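Local coordinates for protein endoglucanase FnCel5A (Fervidobacterium nodosum, PDB 3RJY) that probably hydrolyses internal beta-1,4-glucosidic linkages of cellulose, as a heat-stable endoglucanase of glycoside hydrolase family 5, at residues Ile24-Ala29 against Glu45-Ile50; Pro255-Glu260 against Gly287-Tyr292; Asn101-Glu106 against Ile141-Ala146; Phe208-Gln213 against Phe261-Lys266. One frame throughout, in Å; residues are numbered along the deposited sequence.

The four contacts illustrate how a TIM barrel builds a sugar-binding cleft from the C-terminal ends of strands far apart in sequence and the loops after them. Along the chain strand 22-25 and helix 45-53 of contact 1 come first, then the two loops of contact 3; contacts 2 and 4 follow with their segments interleaved. Contact 2 pairs the seventh and eighth strands, and the barrel closes beside it, where N25 bonds to the Y292 backbone. The centres of contacts 1, 3 and 4 lie about 17, 17 and 18 Å from that of contact 2. Contacts 2, 3 and 4 line the pocket of one glucose, contact 3 also that of a second, and contact 1 weakly touches a third.

Contact 1. Residues Ile24-Ala29 against Glu45-Ile50; sequences INMGNA and EYFKII. With GLC (alpha-D-glucopyranose), chain B.
The first beta-alpha-beta unit of the barrel is packed here by I24 and M26 of residues 24-29 against Y46, F47 and I50 of helix 45-53, a largely apolar seam between strand and helix. M26 does most of the work. Its CG lies anti to the backbone N (chi1 -178°), which sends the side chain toward the helix, and bends at the next two bonds bring the methyl group round into a three-sided nest. There M26 CE lies 3.7 Å from I50 CD1, 3.9 Å from Y46 CB and 3.9 Å from F47 CE1. It approaches Y46 at the ring edge, while M26 SD stands 5.4 Å from the centroid of the Y46 ring in an oblique Met-aromatic contact. Two residues earlier, on strand 22-25, I24 CG2 meets I50 CG2 at 3.8 Å, the two side chains crossing at a slant. Beyond this seam the chain turns toward the cleft, where N28 OD1 accepts a weak hydrogen bond from O3 of the chain B glucose. On the outside, F47 continues the packing onto V87, V90 and A91 of helix 78-93, and both M26 and F47 touch V58 of the neighbouring strand 57-60.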
# COMPACT_ATOMS: atom_id res chain seq x y z
N ILE A 24 6.72 5.43 1.74
CA ILE A 24 5.58 6.33 1.86
C ILE A 24 4.63 6.13 0.68
O ILE A 24 5.06 5.77 -0.40
CB ILE A 24 6.04 7.81 2.02
CG1 ILE A 24 4.93 8.69 2.60
CG2 ILE A 24 6.60 8.36 0.74
CD1 ILE A 24 5.43 9.98 3.22
N ASN A 25 3.33 6.30 0.95
CA ASN A 25 2.29 6.19 -0.08
C ASN A 25 2.07 7.55 -0.76
O ASN A 25 1.97 8.57 -0.09
CB ASN A 25 0.98 5.73 0.57
CG ASN A 25 0.90 4.23 0.75
OD1 ASN A 25 0.43 3.52 -0.14
ND2 ASN A 25 1.32 3.74 1.91
N MET A 26 1.98 7.54 -2.09
CA MET A 26 1.59 8.73 -2.84
C MET A 26 0.05 8.72 -2.95
O MET A 26 -0.51 8.32 -3.97
CB MET A 26 2.27 8.71 -4.21
CG MET A 26 2.01 9.90 -5.10
SD MET A 26 2.65 11.49 -4.51
CE MET A 26 4.42 11.26 -4.56
N GLY A 27 -0.61 9.13 -1.87
CA GLY A 27 -2.05 8.97 -1.70
C GLY A 27 -2.81 10.08 -2.38
O GLY A 27 -2.24 11.12 -2.69
N ASN A 28 -4.10 9.83 -2.65
CA ASN A 28 -5.02 10.82 -3.22
C ASN A 28 -4.62 11.38 -4.60
O ASN A 28 -5.00 12.50 -4.95
CB ASN A 28 -5.31 11.93 -2.19
CG ASN A 28 -5.86 11.36 -0.90
OD1 ASN A 28 -6.87 10.69 -0.91
ND2 ASN A 28 -5.18 11.61 0.21
N ALA A 29 -3.92 10.56 -5.37
CA ALA A 29 -3.39 10.90 -6.69
C ALA A 29 -3.99 10.03 -7.82
O ALA A 29 -5.10 10.30 -8.28
CB ALA A 29 -1.85 10.81 -6.69
N GLU A 45 9.16 16.36 -8.91
CA GLU A 45 10.06 16.71 -7.80
C GLU A 45 9.68 16.05 -6.48
O GLU A 45 10.53 15.91 -5.62
CB GLU A 45 10.17 18.24 -7.62
CG GLU A 45 8.88 18.92 -7.14
CD GLU A 45 9.12 20.30 -6.50
OE1 GLU A 45 8.21 20.79 -5.77
OE2 GLU A 45 10.21 20.89 -6.73
N TYR A 46 8.40 15.66 -6.32
CA TYR A 46 7.96 14.96 -5.12
C TYR A 46 8.84 13.75 -4.76
O TYR A 46 9.10 13.52 -3.58
CB TYR A 46 6.50 14.49 -5.23
CG TYR A 46 5.43 15.57 -5.26
CD1 TYR A 46 5.72 16.92 -5.04
CD2 TYR A 46 4.10 15.22 -5.50
CE1 TYR A 46 4.70 17.90 -5.09
CE2 TYR A 46 3.09 16.16 -5.53
CZ TYR A 46 3.39 17.50 -5.33
OH TYR A 46 2.36 18.41 -5.37
N PHE A 47 9.28 13.01 -5.77
CA PHE A 47 10.17 11.83 -5.62
C PHE A 47 11.60 12.19 -5.23
O PHE A 47 12.25 11.45 -4.49
CB PHE A 47 10.18 11.00 -6.91
CG PHE A 47 8.84 10.46 -7.28
CD1 PHE A 47 8.14 9.63 -6.40
CD2 PHE A 47 8.26 10.79 -8.50
CE1 PHE A 47 6.89 9.12 -6.72
CE2 PHE A 47 7.02 10.30 -8.83
CZ PHE A 47 6.33 9.44 -7.94
N LYS A 48 12.10 13.32 -5.72
CA LYS A 48 13.37 13.84 -5.26
C LYS A 48 13.24 14.30 -3.82
O LYS A 48 14.11 14.04 -2.99
CB LYS A 48 13.83 15.00 -6.15
CG LYS A 48 15.23 15.52 -5.77
CD LYS A 48 15.54 16.82 -6.46
CE LYS A 48 16.98 17.21 -6.18
NZ LYS A 48 17.15 18.69 -6.21
N ILE A 49 12.13 14.97 -3.52
CA ILE A 49 11.84 15.43 -2.17
C ILE A 49 11.73 14.25 -1.19
O ILE A 49 12.28 14.32 -0.09
CB ILE A 49 10.59 16.35 -2.15
CG1 ILE A 49 10.93 17.71 -2.81
CG2 ILE A 49 10.04 16.51 -0.73
CD1 ILE A 49 9.72 18.52 -3.26
N ILE A 50 11.05 13.18 -1.61
CA ILE A 50 10.87 11.95 -0.81
C ILE A 50 12.19 11.20 -0.58
O ILE A 50 12.47 10.73 0.52
CB ILE A 50 9.82 10.99 -1.48
CG1 ILE A 50 8.39 11.55 -1.35
CG2 ILE A 50 9.86 9.58 -0.90
CD1 ILE A 50 7.41 10.93 -2.33
C1 GLC B . -10.17 10.45 1.79
C2 GLC B . -9.72 11.40 0.69
C3 GLC B . -10.70 11.34 -0.47
C4 GLC B . -11.22 9.94 -0.83
C5 GLC B . -11.38 8.96 0.34
C6 GLC B . -11.53 7.51 -0.15
O1 GLC B . -11.38 10.93 2.29
O2 GLC B . -9.62 12.73 1.16
O3 GLC B . -10.04 11.91 -1.56
O4 GLC B . -12.51 10.10 -1.39
O5 GLC B . -10.34 9.12 1.29
O6 GLC B . -10.67 6.56 0.45

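Contact 2. Residues Pro255-Glu260 against Gly287-Tyr292; sequences PIFLGE and GFSLAY. With GLC (alpha-D-glucopyranose), chain D.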
# COMPACT_ATOMS: atom_id res chain seq x y z
N PRO A 255 8.15 -12.79 3.59
CA PRO A 255 8.37 -11.48 4.19
C PRO A 255 7.05 -10.71 4.29
O PRO A 255 6.09 -11.04 3.59
CB PRO A 255 9.33 -10.79 3.21
CG PRO A 255 9.70 -11.84 2.17
CD PRO A 255 8.62 -12.84 2.19
N ILE A 256 7.01 -9.73 5.21
CA ILE A 256 5.85 -8.88 5.45
C ILE A 256 6.12 -7.38 5.18
O ILE A 256 7.15 -6.82 5.59
CB ILE A 256 5.29 -9.08 6.89
CG1 ILE A 256 4.76 -10.52 7.09
CG2 ILE A 256 4.25 -8.00 7.24
CD1 ILE A 256 3.43 -10.83 6.33
N PHE A 257 5.14 -6.77 4.50
CA PHE A 257 5.12 -5.36 4.17
C PHE A 257 3.89 -4.75 4.83
O PHE A 257 2.75 -5.12 4.52
CB PHE A 257 5.06 -5.21 2.64
CG PHE A 257 4.85 -3.80 2.13
CD1 PHE A 257 5.52 -2.70 2.70
CD2 PHE A 257 4.03 -3.58 1.01
CE1 PHE A 257 5.33 -1.42 2.20
CE2 PHE A 257 3.83 -2.29 0.49
CZ PHE A 257 4.49 -1.21 1.08
N LEU A 258 4.14 -3.83 5.76
CA LEU A 258 3.06 -3.07 6.35
C LEU A 258 2.75 -1.97 5.33
O LEU A 258 3.37 -0.91 5.33
CB LEU A 258 3.47 -2.50 7.72
CG LEU A 258 2.51 -1.44 8.31
CD1 LEU A 258 1.08 -1.99 8.46
CD2 LEU A 258 3.02 -0.85 9.62
N GLY A 259 1.79 -2.24 4.45
CA GLY A 259 1.59 -1.42 3.26
C GLY A 259 1.09 -0.01 3.51
O GLY A 259 1.40 0.89 2.73
N GLU A 260 0.32 0.16 4.59
CA GLU A 260 -0.26 1.45 4.99
C GLU A 260 -0.41 1.49 6.49
O GLU A 260 -0.80 0.49 7.11
CB GLU A 260 -1.67 1.67 4.41
CG GLU A 260 -1.82 1.58 2.90
CD GLU A 260 -3.26 1.81 2.45
OE1 GLU A 260 -4.13 2.01 3.33
OE2 GLU A 260 -3.54 1.78 1.23
N GLY A 287 10.75 -7.19 11.71
CA GLY A 287 11.37 -7.28 10.38
C GLY A 287 10.41 -6.92 9.25
O GLY A 287 10.64 -7.29 8.08
N PHE A 288 9.33 -6.21 9.59
CA PHE A 288 8.40 -5.71 8.59
C PHE A 288 8.98 -4.48 7.89
O PHE A 288 9.47 -3.55 8.55
CB PHE A 288 7.06 -5.31 9.21
CG PHE A 288 6.35 -6.41 9.94
CD1 PHE A 288 6.78 -7.73 9.85
CD2 PHE A 288 5.23 -6.12 10.70
CE1 PHE A 288 6.12 -8.73 10.52
CE2 PHE A 288 4.56 -7.13 11.37
CZ PHE A 288 5.02 -8.43 11.28
N SER A 289 8.92 -4.48 6.55
CA SER A 289 9.04 -3.24 5.79
C SER A 289 7.73 -2.45 5.94
O SER A 289 6.72 -3.00 6.37
CB SER A 289 9.38 -3.51 4.34
OG SER A 289 8.30 -4.10 3.67
N LEU A 290 7.74 -1.16 5.60
CA LEU A 290 6.57 -0.32 5.88
C LEU A 290 6.45 0.90 4.99
O LEU A 290 7.43 1.34 4.41
CB LEU A 290 6.53 0.09 7.37
CG LEU A 290 7.74 0.79 7.97
CD1 LEU A 290 7.72 2.30 7.65
CD2 LEU A 290 7.76 0.56 9.46
N ALA A 291 5.23 1.42 4.87
CA ALA A 291 4.97 2.58 4.05
C ALA A 291 3.88 3.41 4.71
O ALA A 291 2.77 2.95 4.92
CB ALA A 291 4.57 2.17 2.63
N TYR A 292 4.23 4.64 5.06
CA TYR A 292 3.32 5.54 5.74
C TYR A 292 2.23 6.03 4.78
O TYR A 292 2.49 6.34 3.62
CB TYR A 292 4.09 6.73 6.35
CG TYR A 292 3.20 7.69 7.10
CD1 TYR A 292 2.85 7.45 8.44
CD2 TYR A 292 2.67 8.82 6.47
CE1 TYR A 292 2.03 8.33 9.14
CE2 TYR A 292 1.84 9.70 7.15
CZ TYR A 292 1.52 9.46 8.48
OH TYR A 292 0.68 10.33 9.14
C1 GLC D . -7.23 5.16 1.49
C2 GLC D . -6.43 4.66 2.71
C3 GLC D . -7.27 4.60 3.98
C4 GLC D . -8.03 5.90 4.26
C5 GLC D . -8.63 6.49 2.99
C6 GLC D . -8.27 7.98 2.76
O1 GLC D . -7.20 4.21 0.41
O2 GLC D . -5.86 3.40 2.46
O3 GLC D . -6.40 4.38 5.05
O4 GLC D . -9.11 5.63 5.12
O5 GLC D . -8.54 5.60 1.86
O6 GLC D . -7.04 8.52 3.23
O HOH W 1 9.08 -9.86 7.36
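F257 pairs with S289 and L258 with L290, the parallel register of the seventh and eighth barrel strands (256-260 and 289-292), whose axes run 4° apart and 4.5 Å from each other. Three backbone bonds join them. S289 N donates to I256 O at 3.1 Å; L258 N then gives its hydrogen to S289 O at 2.8 Å, and A291 N reaches L258 O at 3.0 Å. I256 O also receives N17 ND2, so two donors share it, and the same N17 takes S289 OG through its OD1. Ahead of the S289 N bond, where G287, just after helix 269-285, closes it in a Schellman motif, a water accepts from I256 N and donates to G287 O. G259 O finds its donor elsewhere, in N25 ND2 of the first strand. The side chains pack on both surfaces of the sheet. I256 CG2 sits over the middle of the F288 ring, 3.7 Å from its centroid, a CH-pi contact, whereas F257, its CG anti to the backbone N (chi1 173°), swings a ring edge across to A291 CB. At the cleft end E260 OE1 is modelled only 2.4 Å from O2 of the chain D glucose, too short to trust in detail, and is also bonded to Y205 OH; E260 OE2 forms a salt bridge with R59. On the outer face I256 and F288 rest on V245 of helix 232-251; on the inner face F257 meets I20 of helix 13-20, and strand 198-204 pairs with the other edge of strand 256-261 through F257 and G259.

Contact 3. Residues Asn101-Glu106 against Ile141-Ala146; sequences NCHHFE and IFNEPA. With GLC (alpha-D-glucopyranose), chain C; GLC (alpha-D-glucopyranose), chain D.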
# COMPACT_ATOMS: atom_id res chain seq x y z
N ASN A 101 0.24 -0.62 -7.80
CA ASN A 101 -0.85 -1.56 -7.52
C ASN A 101 -2.07 -1.36 -8.42
O ASN A 101 -2.02 -0.57 -9.37
CB ASN A 101 -1.24 -1.53 -6.04
CG ASN A 101 -2.07 -0.31 -5.66
OD1 ASN A 101 -2.64 0.38 -6.52
ND2 ASN A 101 -2.16 -0.06 -4.36
N CYS A 102 -3.11 -2.15 -8.17
CA CYS A 102 -4.47 -1.82 -8.59
C CYS A 102 -5.27 -1.49 -7.32
O CYS A 102 -5.23 -2.24 -6.36
CB CYS A 102 -5.10 -2.98 -9.38
SG CYS A 102 -6.66 -2.54 -10.20
N HIS A 103 -5.96 -0.35 -7.31
CA HIS A 103 -6.53 0.22 -6.09
C HIS A 103 -7.95 0.74 -6.39
O HIS A 103 -8.18 1.34 -7.45
CB HIS A 103 -5.64 1.41 -5.69
CG HIS A 103 -5.55 1.69 -4.22
ND1 HIS A 103 -6.53 2.37 -3.52
CD2 HIS A 103 -4.55 1.47 -3.33
CE1 HIS A 103 -6.15 2.52 -2.26
NE2 HIS A 103 -4.95 1.98 -2.12
N HIS A 104 -8.89 0.51 -5.49
CA HIS A 104 -10.27 1.07 -5.63
C HIS A 104 -11.02 0.55 -6.89
O HIS A 104 -11.65 1.33 -7.63
CB HIS A 104 -10.27 2.61 -5.62
CG HIS A 104 -9.86 3.23 -4.31
ND1 HIS A 104 -10.17 2.67 -3.08
CD2 HIS A 104 -9.19 4.37 -4.04
CE1 HIS A 104 -9.69 3.44 -2.12
NE2 HIS A 104 -9.10 4.49 -2.67
N PHE A 105 -10.92 -0.75 -7.14
CA PHE A 105 -11.65 -1.39 -8.23
C PHE A 105 -13.01 -1.76 -7.62
O PHE A 105 -13.19 -2.87 -7.12
CB PHE A 105 -10.88 -2.63 -8.70
CG PHE A 105 -11.37 -3.25 -10.00
CD1 PHE A 105 -10.59 -4.21 -10.64
CD2 PHE A 105 -12.59 -2.88 -10.57
CE1 PHE A 105 -11.02 -4.80 -11.82
CE2 PHE A 105 -13.03 -3.46 -11.75
CZ PHE A 105 -12.24 -4.42 -12.38
N GLU A 106 -13.94 -0.81 -7.64
CA GLU A 106 -15.22 -0.92 -6.91
C GLU A 106 -16.09 -2.10 -7.36
O GLU A 106 -16.72 -2.74 -6.53
CB GLU A 106 -16.00 0.39 -7.01
CG GLU A 106 -15.23 1.59 -6.45
CD GLU A 106 -15.91 2.93 -6.69
OE1 GLU A 106 -16.92 2.98 -7.43
OE2 GLU A 106 -15.44 3.95 -6.13
N ILE A 141 -0.91 -6.89 -6.65
CA ILE A 141 -2.05 -7.33 -7.47
C ILE A 141 -3.30 -6.51 -7.18
O ILE A 141 -3.91 -5.95 -8.10
CB ILE A 141 -2.32 -8.87 -7.35
CG1 ILE A 141 -1.19 -9.65 -8.04
CG2 ILE A 141 -3.69 -9.24 -7.93
CD1 ILE A 141 -1.17 -11.14 -7.72
N PHE A 142 -3.66 -6.41 -5.91
CA PHE A 142 -4.83 -5.65 -5.51
C PHE A 142 -4.73 -5.11 -4.11
O PHE A 142 -4.19 -5.77 -3.23
CB PHE A 142 -6.12 -6.49 -5.63
CG PHE A 142 -7.38 -5.68 -5.45
CD1 PHE A 142 -7.66 -4.62 -6.31
CD2 PHE A 142 -8.28 -5.97 -4.42
CE1 PHE A 142 -8.83 -3.84 -6.15
CE2 PHE A 142 -9.45 -5.22 -4.26
CZ PHE A 142 -9.73 -4.15 -5.12
N ASN A 143 -5.30 -3.93 -3.91
CA ASN A 143 -5.40 -3.29 -2.61
C ASN A 143 -6.64 -3.70 -1.82
O ASN A 143 -7.77 -3.50 -2.27
CB ASN A 143 -5.38 -1.76 -2.77
CG ASN A 143 -5.55 -1.02 -1.44
OD1 ASN A 143 -6.63 -0.47 -1.15
ND2 ASN A 143 -4.50 -0.99 -0.65
N GLU A 144 -6.40 -4.29 -0.65
CA GLU A 144 -7.44 -4.57 0.33
C GLU A 144 -8.63 -5.33 -0.24
O GLU A 144 -9.71 -4.75 -0.42
CB GLU A 144 -7.91 -3.28 1.02
CG GLU A 144 -6.87 -2.69 1.96
CD GLU A 144 -7.39 -1.48 2.73
OE1 GLU A 144 -8.61 -1.23 2.74
OE2 GLU A 144 -6.56 -0.76 3.32
N PRO A 145 -8.43 -6.63 -0.53
CA PRO A 145 -9.57 -7.47 -0.87
C PRO A 145 -10.58 -7.45 0.26
O PRO A 145 -10.20 -7.42 1.44
CB PRO A 145 -8.94 -8.86 -1.02
CG PRO A 145 -7.52 -8.59 -1.35
CD PRO A 145 -7.16 -7.39 -0.57
N ALA A 146 -11.85 -7.43 -0.10
CA ALA A 146 -12.94 -7.30 0.88
C ALA A 146 -14.31 -7.60 0.28
O ALA A 146 -14.46 -7.80 -0.94
CB ALA A 146 -12.93 -5.90 1.48
C1 GLC C . -11.34 -0.32 6.12
C2 GLC C . -10.18 -1.25 6.56
C3 GLC C . -8.87 -0.51 6.74
C4 GLC C . -8.50 0.38 5.55
C5 GLC C . -9.71 1.13 5.00
C6 GLC C . -9.92 0.96 3.47
O1 GLC C . -12.44 -0.38 7.04
O2 GLC C . -10.51 -1.94 7.73
O3 GLC C . -7.86 -1.47 6.88
O4 GLC C . -7.58 1.36 5.96
O5 GLC C . -10.87 1.00 5.85
O6 GLC C . -8.82 1.68 2.93
C1 GLC D . -7.23 5.16 1.49
C2 GLC D . -6.43 4.66 2.71
C3 GLC D . -7.27 4.60 3.98
C4 GLC D . -8.03 5.90 4.26
C5 GLC D . -8.63 6.49 2.99
C6 GLC D . -8.27 7.98 2.76
O1 GLC D . -7.20 4.21 0.41
O2 GLC D . -5.86 3.40 2.46
O3 GLC D . -6.40 4.38 5.05
O4 GLC D . -9.11 5.63 5.12
O5 GLC D . -8.54 5.60 1.86
O6 GLC D . -7.04 8.52 3.23
O HOH W 2 -8.71 -1.06 -3.10
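H103 and N143 lie face to face, the imidazole and the amide planes 13° apart and stacked. The N143 CG, anti to the backbone N (chi1 177°), carries the amide over H103, and N143 CB also sits over the ring, 3.8 Å from its centroid in a CH-pi contact. The H103 ring turns its edge to the chain D glucose, with H103 CE1 3.3 Å from O1 of that sugar, while H104 places its ring over H103 ND1 and approaches the same hydroxyl. Were H103 an alanine, the N143 amide would probably lose the flat surface it lies on and be less firmly held in orientation, and the sugar pocket would lose one edge. These residues belong to the loops after the third and fourth strands of the TIM barrel, and N143, E144 and P145 form the Asn-Glu-Pro sequence characteristic of family 5. E144, bonded to H203 through OE2, lines the pocket of the chain C glucose, with the fine geometry doubtful. Behind this shell the two loops are tied by N143 N, which donates to C102 O at 3.0 Å, and by a water that accepts from H104 N and donates to N143 O. Further out, F105 CB packs 3.5 Å from F142 CE1, and C102 CB lies against I141 O, a carbonyl that W123 NE1 also reaches. N101 OD1, bonded to I62 N, fixes the start of the first loop, and W154 of helix 151-166 backs I141 and F142.

Contact 4. Residues Phe208-Gln213 against Phe261-Lys266; sequences FNFTHQ and FGAYSK. With GLC (alpha-D-glucopyranose), chain D.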
# COMPACT_ATOMS: atom_id res chain seq x y z
N PHE A 208 -9.11 1.95 15.09
CA PHE A 208 -9.78 2.70 14.01
C PHE A 208 -10.46 4.00 14.48
O PHE A 208 -10.43 5.00 13.77
CB PHE A 208 -10.79 1.80 13.28
CG PHE A 208 -11.22 2.36 11.95
CD1 PHE A 208 -10.42 2.20 10.82
CD2 PHE A 208 -12.43 3.04 11.82
CE1 PHE A 208 -10.82 2.70 9.58
CE2 PHE A 208 -12.83 3.55 10.59
CZ PHE A 208 -12.03 3.38 9.47
N ASN A 209 -11.07 3.97 15.66
CA ASN A 209 -11.68 5.17 16.24
C ASN A 209 -10.66 6.24 16.68
O ASN A 209 -11.05 7.35 17.03
CB ASN A 209 -12.65 4.81 17.37
CG ASN A 209 -11.94 4.47 18.69
OD1 ASN A 209 -10.83 3.95 18.70
ND2 ASN A 209 -12.60 4.78 19.79
N PHE A 210 -9.37 5.88 16.70
CA PHE A 210 -8.31 6.88 16.87
C PHE A 210 -7.82 7.38 15.51
O PHE A 210 -7.89 8.58 15.23
CB PHE A 210 -7.11 6.35 17.69
CG PHE A 210 -5.91 7.25 17.62
CD1 PHE A 210 -5.92 8.50 18.24
CD2 PHE A 210 -4.77 6.87 16.91
CE1 PHE A 210 -4.83 9.34 18.15
CE2 PHE A 210 -3.67 7.71 16.81
CZ PHE A 210 -3.70 8.95 17.43
N THR A 211 -7.34 6.47 14.66
CA THR A 211 -6.73 6.86 13.38
C THR A 211 -7.70 7.55 12.43
O THR A 211 -7.29 8.38 11.61
CB THR A 211 -6.06 5.68 12.64
OG1 THR A 211 -7.03 4.68 12.36
CG2 THR A 211 -4.91 5.08 13.46
N HIS A 212 -8.98 7.22 12.52
CA HIS A 212 -9.95 7.76 11.57
C HIS A 212 -10.99 8.66 12.20
O HIS A 212 -12.06 8.87 11.62
CB HIS A 212 -10.61 6.63 10.76
CG HIS A 212 -9.69 6.01 9.76
ND1 HIS A 212 -9.79 6.24 8.40
CD2 HIS A 212 -8.62 5.20 9.93
CE1 HIS A 212 -8.83 5.59 7.77
NE2 HIS A 212 -8.10 4.95 8.68
N GLN A 213 -10.67 9.20 13.37
CA GLN A 213 -11.54 10.16 14.05
C GLN A 213 -11.67 11.44 13.23
O GLN A 213 -10.67 12.02 12.79
CB GLN A 213 -11.06 10.46 15.47
CG GLN A 213 -9.71 11.19 15.59
CD GLN A 213 -9.27 11.30 17.05
OE1 GLN A 213 -9.83 12.08 17.81
NE2 GLN A 213 -8.27 10.50 17.43
N PHE A 261 -0.13 2.66 7.06
CA PHE A 261 -0.36 2.94 8.47
C PHE A 261 -0.32 4.46 8.61
O PHE A 261 0.51 5.11 7.99
CB PHE A 261 0.66 2.23 9.39
CG PHE A 261 2.07 2.83 9.36
CD1 PHE A 261 2.92 2.60 8.27
CD2 PHE A 261 2.54 3.59 10.43
CE1 PHE A 261 4.22 3.15 8.25
CE2 PHE A 261 3.82 4.15 10.40
CZ PHE A 261 4.66 3.93 9.32
N GLY A 262 -1.23 5.01 9.41
CA GLY A 262 -1.28 6.46 9.61
C GLY A 262 -2.48 6.84 10.44
O GLY A 262 -3.44 6.08 10.53
N ALA A 263 -2.42 8.01 11.08
CA ALA A 263 -3.55 8.59 11.81
C ALA A 263 -3.93 9.91 11.18
O ALA A 263 -3.07 10.73 10.85
CB ALA A 263 -3.22 8.77 13.31
N TYR A 264 -5.24 10.12 11.02
CA TYR A 264 -5.76 11.30 10.33
C TYR A 264 -5.43 12.57 11.12
O TYR A 264 -5.39 12.55 12.35
CB TYR A 264 -7.27 11.15 10.08
CG TYR A 264 -7.92 12.24 9.24
CD1 TYR A 264 -7.37 12.64 8.01
CD2 TYR A 264 -9.12 12.82 9.64
CE1 TYR A 264 -7.99 13.63 7.23
CE2 TYR A 264 -9.76 13.80 8.87
CZ TYR A 264 -9.19 14.21 7.68
OH TYR A 264 -9.84 15.19 6.94
N SER A 265 -5.16 13.65 10.38
CA SER A 265 -4.74 14.93 10.96
C SER A 265 -5.76 15.60 11.93
O SER A 265 -5.41 16.56 12.63
CB SER A 265 -4.31 15.90 9.85
OG SER A 265 -5.35 16.05 8.89
N LYS A 266 -6.99 15.08 11.96
CA LYS A 266 -7.99 15.53 12.93
C LYS A 266 -7.86 14.87 14.30
O LYS A 266 -8.60 15.20 15.23
CB LYS A 266 -9.42 15.38 12.37
CG LYS A 266 -9.72 16.43 11.30
CD LYS A 266 -11.20 16.51 10.97
CE LYS A 266 -11.44 17.57 9.90
NZ LYS A 266 -12.67 17.26 9.11
C1 GLC D . -7.23 5.16 1.49
C2 GLC D . -6.43 4.66 2.71
C3 GLC D . -7.27 4.60 3.98
C4 GLC D . -8.03 5.90 4.26
C5 GLC D . -8.63 6.49 2.99
C6 GLC D . -8.27 7.98 2.76
O1 GLC D . -7.20 4.21 0.41
O2 GLC D . -5.86 3.40 2.46
O3 GLC D . -6.40 4.38 5.05
O4 GLC D . -9.11 5.63 5.12
O5 GLC D . -8.54 5.60 1.86
O6 GLC D . -7.04 8.52 3.23
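T211 and Y264 supply the hydrogen bond that joins the two segments: Y264 N donates to T211 O at 2.8 Å. A second bond shapes the turn itself. With CG of Q213 set between backbone N and carbonyl carbon (chi1 67°), the side chain folds back along the helix, and Q213 NE2 donates to F210 O at 2.9 Å while also serving V226 O; T211 OG1 is held by Y205 O. The segments are the short helix 208-211 after the sixth barrel strand and the loop after the seventh, neighbours on the side of the TIM barrel where the sugars bind. The rest is apolar and van der Waals contact. F210 CE2 lies 3.7 Å from A263 CB, T211 CB packs on G262 O at 3.4 Å, and Q213 O meets the edge of the Y264 ring at CD2, in its plane, 3.6 Å away. Among the rings, H212 lies over one face of F208 and edge-to-face with Y205; it lines the pocket of the chain D glucose, though its exact approach to the sugar is uncertain in the model. Without the imidazole, as with a serine at H212, one face of F208 is likely to lose its cover and Y205 its ring partner, thinning the pocket lining there. Y264 in turn meets W217, another residue of the pocket, edge-to-face, and its hydroxyl makes a weak hydrogen bond to a phosphate ion that probably came from the crystallisation liquor.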